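Side-chain contacts in rhusiopathiae surface protein B (Erysipelothrix rhusiopathiae, PDB 3V10), which probably mediates bacterial adhesion to host tissue by binding collagen, which its two-domain ligand-binding region, the part present here, is thought to embrace as in the Collagen Hug model: residues F30-S35 with L139-L144; I97-M102 with G113-K118; V61-L66 with A133-N138; G179-W184 with V306-D311. One frame throughout, in Å; residues are numbered along the deposited sequence.

Interaction 1. Residues F30-S35 with L139-L144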
loop_
_atom_site.group_PDB
_atom_site.type_symbol
_atom_site.label_atom_id
_atom_site.label_comp_id
_atom_site.label_asym_id
_atom_site.label_seq_id
_atom_site.Cartn_x
_atom_site.Cartn_y
_atom_site.Cartn_z
ATOM N N PHE A 30 -3.659 -8.314 -8.507
ATOM C CA PHE A 30 -3.918 -9.077 -9.713
ATOM C C PHE A 30 -3.183 -10.399 -9.582
ATOM O O PHE A 30 -1.994 -10.428 -9.271
ATOM C CB PHE A 30 -3.413 -8.322 -10.945
ATOM C CG PHE A 30 -4.226 -7.111 -11.280
ATOM C CD1 PHE A 30 -5.353 -7.218 -12.087
ATOM C CD2 PHE A 30 -3.889 -5.868 -10.760
ATOM C CE1 PHE A 30 -6.134 -6.105 -12.373
ATOM C CE2 PHE A 30 -4.665 -4.744 -11.037
ATOM C CZ PHE A 30 -5.791 -4.863 -11.847
ATOM N N ASN A 31 -3.905 -11.494 -9.783
ATOM C CA ASN A 31 -3.308 -12.818 -9.712
ATOM C C ASN A 31 -3.375 -13.430 -11.101
ATOM O O ASN A 31 -4.428 -13.430 -11.738
ATOM C CB ASN A 31 -4.065 -13.700 -8.723
ATOM C CG ASN A 31 -3.604 -15.137 -8.768
ATOM O OD1 ASN A 31 -2.520 -15.471 -8.288
ATOM N ND2 ASN A 31 -4.419 -15.997 -9.366
ATOM N N LEU A 32 -2.248 -13.954 -11.566
ATOM C CA LEU A 32 -2.174 -14.544 -12.892
ATOM C C LEU A 32 -1.365 -15.836 -12.885
ATOM O O LEU A 32 -0.331 -15.938 -12.225
ATOM C CB LEU A 32 -1.540 -13.528 -13.854
ATOM C CG LEU A 32 -1.380 -13.877 -15.331
ATOM C CD1 LEU A 32 -2.747 -13.916 -16.006
ATOM C CD2 LEU A 32 -0.485 -12.835 -15.995
ATOM N N ALA A 33 -1.847 -16.831 -13.620
ATOM C CA ALA A 33 -1.163 -18.107 -13.715
ATOM C C ALA A 33 -0.993 -18.447 -15.187
ATOM O O ALA A 33 -1.846 -18.113 -16.005
ATOM C CB ALA A 33 -1.975 -19.196 -13.014
ATOM N N PHE A 34 0.113 -19.097 -15.522
ATOM C CA PHE A 34 0.359 -19.495 -16.900
ATOM C C PHE A 34 1.132 -20.804 -16.970
ATOM O O PHE A 34 1.625 -21.309 -15.956
ATOM C CB PHE A 34 1.098 -18.378 -17.658
ATOM C CG PHE A 34 2.463 -18.066 -17.119
ATOM C CD1 PHE A 34 3.586 -18.715 -17.618
ATOM C CD2 PHE A 34 2.625 -17.119 -16.110
ATOM C CE1 PHE A 34 4.852 -18.427 -17.121
ATOM C CE2 PHE A 34 3.886 -16.825 -15.606
ATOM C CZ PHE A 34 5.002 -17.480 -16.115
ATOM N N SER A 35 1.209 -21.377 -18.165
ATOM C CA SER A 35 1.934 -22.623 -18.346
ATOM C C SER A 35 2.334 -22.752 -19.804
ATOM O O SER A 35 2.005 -21.892 -20.623
ATOM C CB SER A 35 1.066 -23.814 -17.937
ATOM O OG SER A 35 -0.082 -23.904 -18.763
ATOM N N LEU A 139 -5.954 -7.225 -18.257
ATOM C CA LEU A 139 -4.537 -6.850 -18.252
ATOM C C LEU A 139 -3.921 -6.849 -19.647
ATOM O O LEU A 139 -2.702 -6.952 -19.796
ATOM C CB LEU A 139 -3.729 -7.777 -17.342
ATOM C CG LEU A 139 -3.959 -7.614 -15.837
ATOM C CD1 LEU A 139 -3.061 -8.568 -15.070
ATOM C CD2 LEU A 139 -3.676 -6.167 -15.434
ATOM N N GLY A 140 -4.766 -6.732 -20.665
ATOM C CA GLY A 140 -4.272 -6.718 -22.030
ATOM C C GLY A 140 -4.066 -8.095 -22.632
ATOM O O GLY A 140 -3.696 -8.218 -23.798
ATOM N N LEU A 141 -4.306 -9.140 -21.848
ATOM C CA LEU A 141 -4.144 -10.508 -22.333
ATOM C C LEU A 141 -5.433 -10.902 -23.059
ATOM O O LEU A 141 -6.428 -11.289 -22.439
ATOM C CB LEU A 141 -3.855 -11.438 -21.153
ATOM C CG LEU A 141 -2.692 -10.961 -20.264
ATOM C CD1 LEU A 141 -2.579 -11.840 -19.022
ATOM C CD2 LEU A 141 -1.393 -10.985 -21.054
ATOM N N GLY A 142 -5.397 -10.781 -24.384
ATOM C CA GLY A 142 -6.553 -11.060 -25.221
ATOM C C GLY A 142 -7.297 -12.377 -25.092
ATOM O O GLY A 142 -8.468 -12.458 -25.470
ATOM N N SER A 143 -6.635 -13.404 -24.576
ATOM C CA SER A 143 -7.261 -14.719 -24.425
ATOM C C SER A 143 -8.174 -14.781 -23.210
ATOM O O SER A 143 -8.997 -15.692 -23.083
ATOM C CB SER A 143 -6.186 -15.795 -24.282
ATOM O OG SER A 143 -5.468 -15.616 -23.071
ATOM N N LEU A 144 -8.032 -13.810 -22.317
ATOM C CA LEU A 144 -8.827 -13.796 -21.098
ATOM C C LEU A 144 -10.041 -12.891 -21.153
ATOM O O LEU A 144 -10.038 -11.861 -21.833
ATOM C CB LEU A 144 -7.955 -13.368 -19.914
ATOM C CG LEU A 144 -6.683 -14.181 -19.673
ATOM C CD1 LEU A 144 -5.905 -13.564 -18.523
ATOM C CD2 LEU A 144 -7.041 -15.634 -19.369
#
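Phe30 and Leu32 of strand 28-35 turn toward the loop 139-144 and meet its leucines where the loop closes over the apolar interior of the Ig-like domain, built on the DEv-IgG variant of the immunoglobulin fold. The aromatic part of the contact is a CH-pi interaction: Leu139 CD2 sits over one face of the Phe30 ring, 4.1 Å from the ring centroid and 21° off the normal, displaced toward the rim. Its twin methyl, Leu139 CD1, lies 4.0 Å from Phe30 CD1 and 4.1 Å from Phe30 CB, so both methyls lie on the same side of the ring, CD2 over it and CD1 nearer its stem. Val15, Thr137 and Ile149 also touch this phenylalanine. The aliphatic part centres on Leu32: with CG anti to the backbone N (chi1 -178°), its methyls are presented to the loop. Leu32 and Leu141 meet end-on, and Leu141 CD1 nestles against both methyls of its partner, 3.7 Å from Leu32 CD1 and 3.8 Å from Leu32 CD2. Leu144 adds a lighter touch at an angle, its CD1 4.1 Å from Leu32 CD1. Leu53 of strand 50-54 packs on both Leu32 and Leu141. No hydrogen bond joins the two segments; polar interactions instead shape the loop itself. Asn6 OD1 accepts from Gly142 N, and residues 141-144 form a type I beta turn, closed by the bond from Leu144 N to Leu141 O at 3.0 Å.

Interaction 2. Residues I97-M102 with G113-K118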
loop_
_atom_site.group_PDB
_atom_site.type_symbol
_atom_site.label_atom_id
_atom_site.label_comp_id
_atom_site.label_asym_id
_atom_site.label_seq_id
_atom_site.Cartn_x
_atom_site.Cartn_y
_atom_site.Cartn_z
ATOM N N ILE A 97 3.793 -3.844 -17.235
ATOM C CA ILE A 97 4.648 -4.814 -16.552
ATOM C C ILE A 97 5.139 -5.810 -17.596
ATOM O O ILE A 97 4.337 -6.409 -18.317
ATOM C CB ILE A 97 3.874 -5.583 -15.459
ATOM C CG1 ILE A 97 3.042 -4.614 -14.617
ATOM C CG2 ILE A 97 4.853 -6.348 -14.583
ATOM C CD1 ILE A 97 3.857 -3.589 -13.880
ATOM N N HIS A 98 6.454 -5.986 -17.664
ATOM C CA HIS A 98 7.080 -6.867 -18.643
ATOM C C HIS A 98 7.640 -8.129 -18.002
ATOM O O HIS A 98 8.315 -8.064 -16.978
ATOM C CB HIS A 98 8.214 -6.097 -19.346
ATOM C CG HIS A 98 8.887 -6.849 -20.458
ATOM N ND1 HIS A 98 8.314 -7.022 -21.700
ATOM C CD2 HIS A 98 10.113 -7.424 -20.531
ATOM C CE1 HIS A 98 9.157 -7.665 -22.489
ATOM N NE2 HIS A 98 10.256 -7.921 -21.805
ATOM N N PHE A 99 7.339 -9.279 -18.591
ATOM C CA PHE A 99 7.886 -10.530 -18.084
ATOM C C PHE A 99 8.732 -11.139 -19.189
ATOM O O PHE A 99 8.280 -11.238 -20.328
ATOM C CB PHE A 99 6.783 -11.516 -17.688
ATOM C CG PHE A 99 7.307 -12.874 -17.292
ATOM C CD1 PHE A 99 7.638 -13.821 -18.260
ATOM C CD2 PHE A 99 7.512 -13.190 -15.955
ATOM C CE1 PHE A 99 8.166 -15.058 -17.906
ATOM C CE2 PHE A 99 8.043 -14.434 -15.585
ATOM C CZ PHE A 99 8.369 -15.367 -16.564
ATOM N N GLU A 100 9.958 -11.533 -18.855
ATOM C CA GLU A 100 10.860 -12.144 -19.828
ATOM C C GLU A 100 11.495 -13.408 -19.258
ATOM O O GLU A 100 11.912 -13.438 -18.100
ATOM C CB GLU A 100 11.959 -11.152 -20.238
ATOM C CG GLU A 100 13.019 -11.743 -21.163
ATOM C CD GLU A 100 14.118 -10.750 -21.511
ATOM O OE1 GLU A 100 14.657 -10.113 -20.581
ATOM O OE2 GLU A 100 14.450 -10.612 -22.709
ATOM N N PHE A 101 11.547 -14.456 -20.074
ATOM C CA PHE A 101 12.148 -15.718 -19.668
ATOM C C PHE A 101 13.667 -15.595 -19.747
ATOM O O PHE A 101 14.199 -15.046 -20.708
ATOM C CB PHE A 101 11.669 -16.843 -20.593
ATOM C CG PHE A 101 10.246 -17.269 -20.350
ATOM C CD1 PHE A 101 9.935 -18.125 -19.300
ATOM C CD2 PHE A 101 9.217 -16.812 -21.170
ATOM C CE1 PHE A 101 8.623 -18.525 -19.067
ATOM C CE2 PHE A 101 7.896 -17.206 -20.944
ATOM C CZ PHE A 101 7.600 -18.065 -19.889
ATOM N N MET A 102 14.361 -16.107 -18.737
ATOM C CA MET A 102 15.817 -16.047 -18.704
ATOM C C MET A 102 16.438 -17.333 -19.245
ATOM O O MET A 102 15.739 -18.314 -19.497
ATOM C CB MET A 102 16.305 -15.784 -17.272
ATOM C CG MET A 102 15.953 -14.397 -16.730
ATOM S SD MET A 102 16.801 -13.019 -17.575
ATOM C CE MET A 102 15.566 -12.500 -18.720
ATOM N N GLY A 113 3.746 -21.219 -13.903
ATOM C CA GLY A 113 4.125 -20.101 -13.056
ATOM C C GLY A 113 2.946 -19.253 -12.633
ATOM O O GLY A 113 1.853 -19.348 -13.193
ATOM N N THR A 114 3.189 -18.418 -11.630
ATOM C CA THR A 114 2.168 -17.553 -11.078
ATOM C C THR A 114 2.756 -16.169 -10.827
ATOM O O THR A 114 3.935 -16.029 -10.504
ATOM C CB THR A 114 1.651 -18.121 -9.740
ATOM O OG1 THR A 114 1.469 -19.542 -9.859
ATOM C CG2 THR A 114 0.318 -17.489 -9.371
ATOM N N ILE A 115 1.930 -15.149 -10.991
ATOM C CA ILE A 115 2.363 -13.782 -10.755
ATOM C C ILE A 115 1.302 -13.098 -9.919
ATOM O O ILE A 115 0.121 -13.131 -10.260
ATOM C CB ILE A 115 2.518 -12.988 -12.066
ATOM C CG1 ILE A 115 3.629 -13.595 -12.922
ATOM C CG2 ILE A 115 2.807 -11.518 -11.746
ATOM C CD1 ILE A 115 3.813 -12.905 -14.259
ATOM N N ASN A 116 1.720 -12.502 -8.809
ATOM C CA ASN A 116 0.803 -11.785 -7.939
ATOM C C ASN A 116 1.259 -10.335 -7.982
ATOM O O ASN A 116 2.190 -9.938 -7.285
ATOM C CB ASN A 116 0.865 -12.359 -6.526
ATOM C CG ASN A 116 0.307 -13.768 -6.455
ATOM O OD1 ASN A 116 -0.906 -13.963 -6.365
ATOM N ND2 ASN A 116 1.189 -14.760 -6.522
ATOM N N LEU A 117 0.601 -9.562 -8.838
ATOM C CA LEU A 117 0.935 -8.159 -9.053
ATOM C C LEU A 117 0.169 -7.210 -8.146
ATOM O O LEU A 117 -1.034 -7.347 -7.963
ATOM C CB LEU A 117 0.662 -7.800 -10.520
ATOM C CG LEU A 117 0.804 -6.349 -10.983
ATOM C CD1 LEU A 117 2.255 -5.902 -10.906
ATOM C CD2 LEU A 117 0.303 -6.243 -12.420
ATOM N N LYS A 118 0.883 -6.242 -7.581
ATOM C CA LYS A 118 0.274 -5.253 -6.705
ATOM C C LYS A 118 0.233 -3.930 -7.449
ATOM O O LYS A 118 1.202 -3.563 -8.114
ATOM C CB LYS A 118 1.100 -5.109 -5.423
ATOM C CG LYS A 118 1.280 -6.419 -4.676
ATOM C CD LYS A 118 -0.070 -7.061 -4.392
ATOM C CE LYS A 118 0.072 -8.415 -3.719
ATOM N NZ LYS A 118 0.621 -8.289 -2.340
#
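Ile97 and Phe99 face Leu117 and Ile115 across the core of the Ig-like beta-sandwich, where strands 96-101 and 112-123 run in opposite directions without sharing a hydrogen bond. Alternate residues point inward, and two apolar pairs bridge the backbones. In the first, Ile97 and Leu117 cross obliquely: Ile97 CG1 lies against both leucine methyls, 3.9 Å from Leu117 CD2 and 4.0 Å from Leu117 CD1. Ile97 CD1 follows at 4.1 Å from Leu117 CD1. In the second, Ile115 is stretched out along its longer branch (chi2 178°), carrying CD1 to 4.1 Å from Phe99 CD2. The Phe99 ring belongs to an aromatic cluster: its CE1 stands 3.5 Å above the plane of the Phe101 ring, over the centre, while Phe51 stacks on Phe99 and Phe34 meets Phe99 in a T-shaped pair. Phe92 touches both Ile97 and Leu117, linking the first pair to strand 85-93. Strand 96-101 is hydrogen-bonded between strands 50-54 and 85-93. Strand 112-123 pairs with strands 28-35 and 61-65, and also with strand 311-315, the returning end of the chain.

Interaction 3. Residues V61-L66 with A133-N138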
loop_
_atom_site.group_PDB
_atom_site.type_symbol
_atom_site.label_atom_id
_atom_site.label_comp_id
_atom_site.label_asym_id
_atom_site.label_seq_id
_atom_site.Cartn_x
_atom_site.Cartn_y
_atom_site.Cartn_z
ATOM N N VAL A 61 -8.503 8.089 -13.831
ATOM C CA VAL A 61 -7.976 7.040 -12.961
ATOM C C VAL A 61 -7.031 6.094 -13.701
ATOM O O VAL A 61 -7.383 5.530 -14.736
ATOM C CB VAL A 61 -9.130 6.206 -12.349
ATOM C CG1 VAL A 61 -8.575 5.148 -11.393
ATOM C CG2 VAL A 61 -10.093 7.117 -11.627
ATOM N N SER A 62 -5.825 5.928 -13.165
ATOM C CA SER A 62 -4.838 5.039 -13.763
ATOM C C SER A 62 -4.236 4.135 -12.700
ATOM O O SER A 62 -3.905 4.586 -11.605
ATOM C CB SER A 62 -3.715 5.843 -14.440
ATOM O OG SER A 62 -4.176 6.492 -15.616
ATOM N N LEU A 63 -4.123 2.850 -13.017
ATOM C CA LEU A 63 -3.517 1.899 -12.096
ATOM C C LEU A 63 -2.078 1.742 -12.537
ATOM O O LEU A 63 -1.795 1.732 -13.735
ATOM C CB LEU A 63 -4.225 0.543 -12.152
ATOM C CG LEU A 63 -5.428 0.394 -11.218
ATOM C CD1 LEU A 63 -6.520 1.363 -11.633
ATOM C CD2 LEU A 63 -5.936 -1.042 -11.272
ATOM N N ARG A 64 -1.169 1.637 -11.575
ATOM C CA ARG A 64 0.246 1.493 -11.892
ATOM C C ARG A 64 0.961 0.674 -10.825
ATOM O O ARG A 64 0.432 0.449 -9.730
ATOM C CB ARG A 64 0.904 2.872 -12.009
ATOM C CG ARG A 64 1.015 3.639 -10.696
ATOM C CD ARG A 64 1.890 4.873 -10.861
ATOM N NE ARG A 64 2.285 5.453 -9.579
ATOM C CZ ARG A 64 1.438 5.999 -8.714
ATOM N NH1 ARG A 64 1.881 6.499 -7.572
ATOM N NH2 ARG A 64 0.144 6.046 -8.991
ATOM N N SER A 65 2.159 0.210 -11.156
ATOM C CA SER A 65 2.950 -0.563 -10.209
ATOM C C SER A 65 3.396 0.382 -9.091
ATOM O O SER A 65 3.439 1.596 -9.283
ATOM C CB SER A 65 4.177 -1.160 -10.916
ATOM O OG SER A 65 5.144 -1.612 -9.983
ATOM N N LEU A 66 3.706 -0.162 -7.921
ATOM C CA LEU A 66 4.170 0.667 -6.806
ATOM C C LEU A 66 5.651 0.984 -6.980
ATOM O O LEU A 66 6.198 1.862 -6.306
ATOM C CB LEU A 66 4.003 -0.063 -5.472
ATOM C CG LEU A 66 2.641 -0.127 -4.784
ATOM C CD1 LEU A 66 1.603 -0.758 -5.702
ATOM C CD2 LEU A 66 2.794 -0.939 -3.497
ATOM N N ALA A 133 -15.669 5.071 -11.223
ATOM C CA ALA A 133 -14.862 4.772 -12.393
ATOM C C ALA A 133 -14.917 3.277 -12.652
ATOM O O ALA A 133 -14.663 2.474 -11.757
ATOM C CB ALA A 133 -13.421 5.217 -12.168
ATOM N N GLU A 134 -15.274 2.907 -13.882
ATOM C CA GLU A 134 -15.351 1.509 -14.265
ATOM C C GLU A 134 -14.154 1.169 -15.140
ATOM O O GLU A 134 -14.049 1.645 -16.265
ATOM C CB GLU A 134 -16.637 1.238 -15.036
ATOM C CG GLU A 134 -17.901 1.484 -14.231
ATOM C CD GLU A 134 -19.145 1.065 -14.986
ATOM O OE1 GLU A 134 -19.358 1.588 -16.099
ATOM O OE2 GLU A 134 -19.897 0.213 -14.465
ATOM N N LEU A 135 -13.265 0.335 -14.618
ATOM C CA LEU A 135 -12.068 -0.062 -15.348
ATOM C C LEU A 135 -11.978 -1.565 -15.566
ATOM O O LEU A 135 -11.101 -2.230 -15.017
ATOM C CB LEU A 135 -10.824 0.425 -14.606
ATOM C CG LEU A 135 -10.645 1.943 -14.511
ATOM C CD1 LEU A 135 -9.428 2.255 -13.656
ATOM C CD2 LEU A 135 -10.491 2.538 -15.903
ATOM N N PRO A 136 -12.891 -2.123 -16.377
ATOM C CA PRO A 136 -12.864 -3.564 -16.639
ATOM C C PRO A 136 -11.548 -3.892 -17.330
ATOM O O PRO A 136 -11.063 -3.102 -18.138
ATOM C CB PRO A 136 -14.092 -3.777 -17.521
ATOM C CG PRO A 136 -14.234 -2.479 -18.231
ATOM C CD PRO A 136 -13.934 -1.453 -17.174
ATOM N N THR A 137 -10.966 -5.045 -17.022
ATOM C CA THR A 137 -9.678 -5.370 -17.612
ATOM C C THR A 137 -9.316 -6.856 -17.645
ATOM O O THR A 137 -9.810 -7.659 -16.851
ATOM C CB THR A 137 -8.558 -4.618 -16.833
ATOM O OG1 THR A 137 -7.301 -4.758 -17.505
ATOM C CG2 THR A 137 -8.426 -5.192 -15.422
ATOM N N ASN A 138 -8.454 -7.202 -18.594
ATOM C CA ASN A 138 -7.925 -8.551 -18.726
ATOM C C ASN A 138 -6.411 -8.353 -18.805
ATOM O O ASN A 138 -5.683 -9.195 -19.327
ATOM C CB ASN A 138 -8.448 -9.257 -19.992
ATOM C CG ASN A 138 -8.233 -8.448 -21.257
ATOM O OD1 ASN A 138 -7.441 -7.509 -21.289
ATOM N ND2 ASN A 138 -8.942 -8.824 -22.322
#
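Val61 and Leu63 on strand 61-65 form, with Ala133 and Leu135, a small apolar seam at one end of the Ig-like domain. It packs strand 61-65, a neighbour of strand 112-123 in the large mixed sheet, against the end of strand 131-134 and the loop that follows. The main bump is the CD1 methyl of Leu135. It enters the hollow between the two inward side chains of the strand, 3.8 Å from Val61 CG1 and 3.7 Å from Leu63 CD1. Val61 fits with both prongs: CG1, anti to the backbone N (chi1 -178°), meets the leucine, whereas CG2 points to the Ala133 methyl, with Val61 CG2 and Ala133 CB 3.9 Å apart, so Ala133 lies against one branch of the valine and Leu135 against the other. Leu63 and Leu135 pass side by side, pointing opposite ways, and touch through one methyl each. Ile151 of the neighbouring strand 150-153 lies against Val61 and Leu63, and Gln153 touches Val61 and Ala133, so the seam also borders the small three-stranded sheet. There are no hydrogen bonds between the segments; Val61 N is held instead by Asn58 OD1, and Leu63 O by Ser95 OG. On its other branch Leu63 reaches the strand 28-35, its CD2 lying 3.9 Å from Phe30 CZ.

Interaction 4. Residues G179-W184 with V306-D311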
loop_
_atom_site.group_PDB
_atom_site.type_symbol
_atom_site.label_atom_id
_atom_site.label_comp_id
_atom_site.label_asym_id
_atom_site.label_seq_id
_atom_site.Cartn_x
_atom_site.Cartn_y
_atom_site.Cartn_z
ATOM N N GLY A 179 8.935 -1.274 0.157
ATOM C CA GLY A 179 8.945 -2.066 1.370
ATOM C C GLY A 179 8.619 -1.246 2.605
ATOM O O GLY A 179 8.438 -1.796 3.692
ATOM N N ASP A 180 8.551 0.070 2.441
ATOM C CA ASP A 180 8.245 0.969 3.550
ATOM C C ASP A 180 6.773 1.364 3.535
ATOM O O ASP A 180 6.088 1.214 2.519
ATOM C CB ASP A 180 9.117 2.230 3.475
ATOM C CG ASP A 180 10.506 2.028 4.069
ATOM O OD1 ASP A 180 10.939 0.866 4.215
ATOM O OD2 ASP A 180 11.172 3.045 4.377
ATOM N N MET A 181 6.298 1.855 4.674
ATOM C CA MET A 181 4.916 2.290 4.843
ATOM C C MET A 181 4.917 3.630 5.575
ATOM O O MET A 181 5.785 3.879 6.409
ATOM C CB MET A 181 4.133 1.252 5.653
ATOM C CG MET A 181 3.878 -0.038 4.896
ATOM S SD MET A 181 3.462 -1.489 5.903
ATOM C CE MET A 181 5.129 -2.041 6.310
ATOM N N ASN A 182 3.948 4.489 5.264
ATOM C CA ASN A 182 3.865 5.798 5.899
ATOM C C ASN A 182 2.661 5.830 6.824
ATOM O O ASN A 182 1.612 5.281 6.496
ATOM C CB ASN A 182 3.732 6.898 4.844
ATOM C CG ASN A 182 4.841 6.846 3.816
ATOM O OD1 ASN A 182 6.020 6.818 4.167
ATOM N ND2 ASN A 182 4.472 6.832 2.538
ATOM N N TRP A 183 2.817 6.468 7.978
ATOM C CA TRP A 183 1.729 6.533 8.949
ATOM C C TRP A 183 1.435 7.936 9.459
ATOM O O TRP A 183 2.308 8.803 9.466
ATOM C CB TRP A 183 2.031 5.611 10.132
ATOM C CG TRP A 183 2.417 4.231 9.710
ATOM C CD1 TRP A 183 3.648 3.820 9.294
ATOM C CD2 TRP A 183 1.557 3.091 9.607
ATOM N NE1 TRP A 183 3.612 2.498 8.936
ATOM C CE2 TRP A 183 2.339 2.023 9.115
ATOM C CE3 TRP A 183 0.202 2.866 9.878
ATOM C CZ2 TRP A 183 1.812 0.747 8.891
ATOM C CZ3 TRP A 183 -0.323 1.595 9.656
ATOM C CH2 TRP A 183 0.479 0.554 9.167
ATOM N N TRP A 184 0.193 8.138 9.898
ATOM C CA TRP A 184 -0.273 9.426 10.406
ATOM C C TRP A 184 -1.073 9.299 11.692
ATOM O O TRP A 184 -2.037 8.541 11.739
ATOM C CB TRP A 184 -1.206 10.100 9.389
ATOM C CG TRP A 184 -0.561 10.593 8.142
ATOM C CD1 TRP A 184 -0.157 11.869 7.881
ATOM C CD2 TRP A 184 -0.251 9.825 6.974
ATOM N NE1 TRP A 184 0.383 11.946 6.625
ATOM C CE2 TRP A 184 0.340 10.706 6.044
ATOM C CE3 TRP A 184 -0.414 8.478 6.624
ATOM C CZ2 TRP A 184 0.772 10.284 4.780
ATOM C CZ3 TRP A 184 0.016 8.056 5.369
ATOM C CH2 TRP A 184 0.603 8.960 4.463
ATOM N N VAL A 306 -2.389 -3.657 3.684
ATOM C CA VAL A 306 -2.347 -4.981 3.083
ATOM C C VAL A 306 -0.991 -5.130 2.406
ATOM O O VAL A 306 -0.468 -4.168 1.840
ATOM C CB VAL A 306 -3.476 -5.159 2.040
ATOM C CG1 VAL A 306 -3.345 -6.504 1.348
ATOM C CG2 VAL A 306 -4.831 -5.067 2.730
ATOM N N ASN A 307 -0.423 -6.329 2.490
ATOM C CA ASN A 307 0.878 -6.631 1.895
ATOM C C ASN A 307 0.972 -6.028 0.501
ATOM O O ASN A 307 0.154 -6.321 -0.373
ATOM C CB ASN A 307 1.090 -8.149 1.834
ATOM C CG ASN A 307 2.472 -8.527 1.342
ATOM O OD1 ASN A 307 2.827 -8.258 0.198
ATOM N ND2 ASN A 307 3.263 -9.153 2.209
ATOM N N MET A 308 1.988 -5.197 0.296
ATOM C CA MET A 308 2.163 -4.517 -0.979
ATOM C C MET A 308 3.291 -5.043 -1.866
ATOM O O MET A 308 3.665 -4.393 -2.849
ATOM C CB MET A 308 2.342 -3.013 -0.725
ATOM C CG MET A 308 3.516 -2.599 0.183
ATOM S SD MET A 308 3.395 -2.895 2.000
ATOM C CE MET A 308 5.002 -3.549 2.240
ATOM N N PHE A 309 3.813 -6.222 -1.543
ATOM C CA PHE A 309 4.907 -6.813 -2.319
ATOM C C PHE A 309 4.450 -7.653 -3.508
ATOM O O PHE A 309 3.491 -8.417 -3.414
ATOM C CB PHE A 309 5.784 -7.691 -1.417
ATOM C CG PHE A 309 6.632 -6.916 -0.442
ATOM C CD1 PHE A 309 7.753 -6.212 -0.879
ATOM C CD2 PHE A 309 6.329 -6.914 0.914
ATOM C CE1 PHE A 309 8.564 -5.517 0.027
ATOM C CE2 PHE A 309 7.131 -6.223 1.829
ATOM C CZ PHE A 309 8.252 -5.524 1.384
ATOM N N ASP A 310 5.150 -7.507 -4.626
ATOM C CA ASP A 310 4.849 -8.298 -5.810
ATOM C C ASP A 310 5.577 -9.612 -5.600
ATOM O O ASP A 310 6.596 -9.657 -4.916
ATOM C CB ASP A 310 5.396 -7.618 -7.070
ATOM C CG ASP A 310 4.771 -6.268 -7.315
ATOM O OD1 ASP A 310 3.573 -6.238 -7.654
ATOM O OD2 ASP A 310 5.466 -5.237 -7.159
ATOM N N ASP A 311 5.049 -10.689 -6.159
ATOM C CA ASP A 311 5.718 -11.973 -6.028
ATOM C C ASP A 311 5.418 -12.801 -7.260
ATOM O O ASP A 311 4.437 -12.555 -7.962
ATOM C CB ASP A 311 5.281 -12.696 -4.745
ATOM C CG ASP A 311 3.823 -13.089 -4.753
ATOM O OD1 ASP A 311 3.441 -13.946 -5.577
ATOM O OD2 ASP A 311 3.060 -12.546 -3.928
#
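The junction between the collagen-binding domain and the Ig-like domain brings Gly179, just before strand 180-187, and Met181 within it against Met308 and Phe309 of the connecting chain. The Phe309 ring approaches the bare glycine backbone obliquely, with CZ 3.5 Å and CE1 3.7 Å from Gly179 CA. The same ring meets His178 edge-to-face and touches Ala269 and Tyr277. Two methionines form the second half of the contact: Met308 SD lies 4.1 Å from both Met181 CG and Met181 SD. CG of Met308 is tucked between its own N and C (chi1 58°), and the side chain bends further along its length, bringing CE to 4.1 Å from Gly179 O. Residues 306-311 lead from strand 303-306 into strand 311-315, which inserts between strands 71-77 and 112-123 of the Ig-like domain. This is consistent with the latch of the Collagen Hug model, in which the end of one domain complements a sheet of the other and secures the ligand. An Asx turn shapes the exit: Asn307 OD1 accepts from Phe309 N at 2.9 Å, with an N-H...O angle of 155° and the donor tilted 34° from the carbonyl plane. The amide of Asn307 is fixed at its other end too, since ND2 donates to the backbone oxygens of Lys272 and Leu274.

Interactions 1, 2 and 3 gather in the Ig-like domain, their centres about 10 to 18 Å apart, and all reach its large mixed sheet. Strand 112-123 neighbours both 28-35 and 61-65 there, tying the three together. Along the chain they are nested: interaction 2 lies within the loop closed by interaction 3, itself within that closed by interaction 1. Interaction 4 follows in series, its centre about 19 Å from those of interactions 2 and 3 and about 24 Å from that of interaction 1. Asp310 OD1 accepts from Lys118 N and Asp311 OD1 from Asn116 ND2, fastening the connection between the domains to strand 112-123, consistent with the Collagen Hug latch; Leu66 packs on Met308.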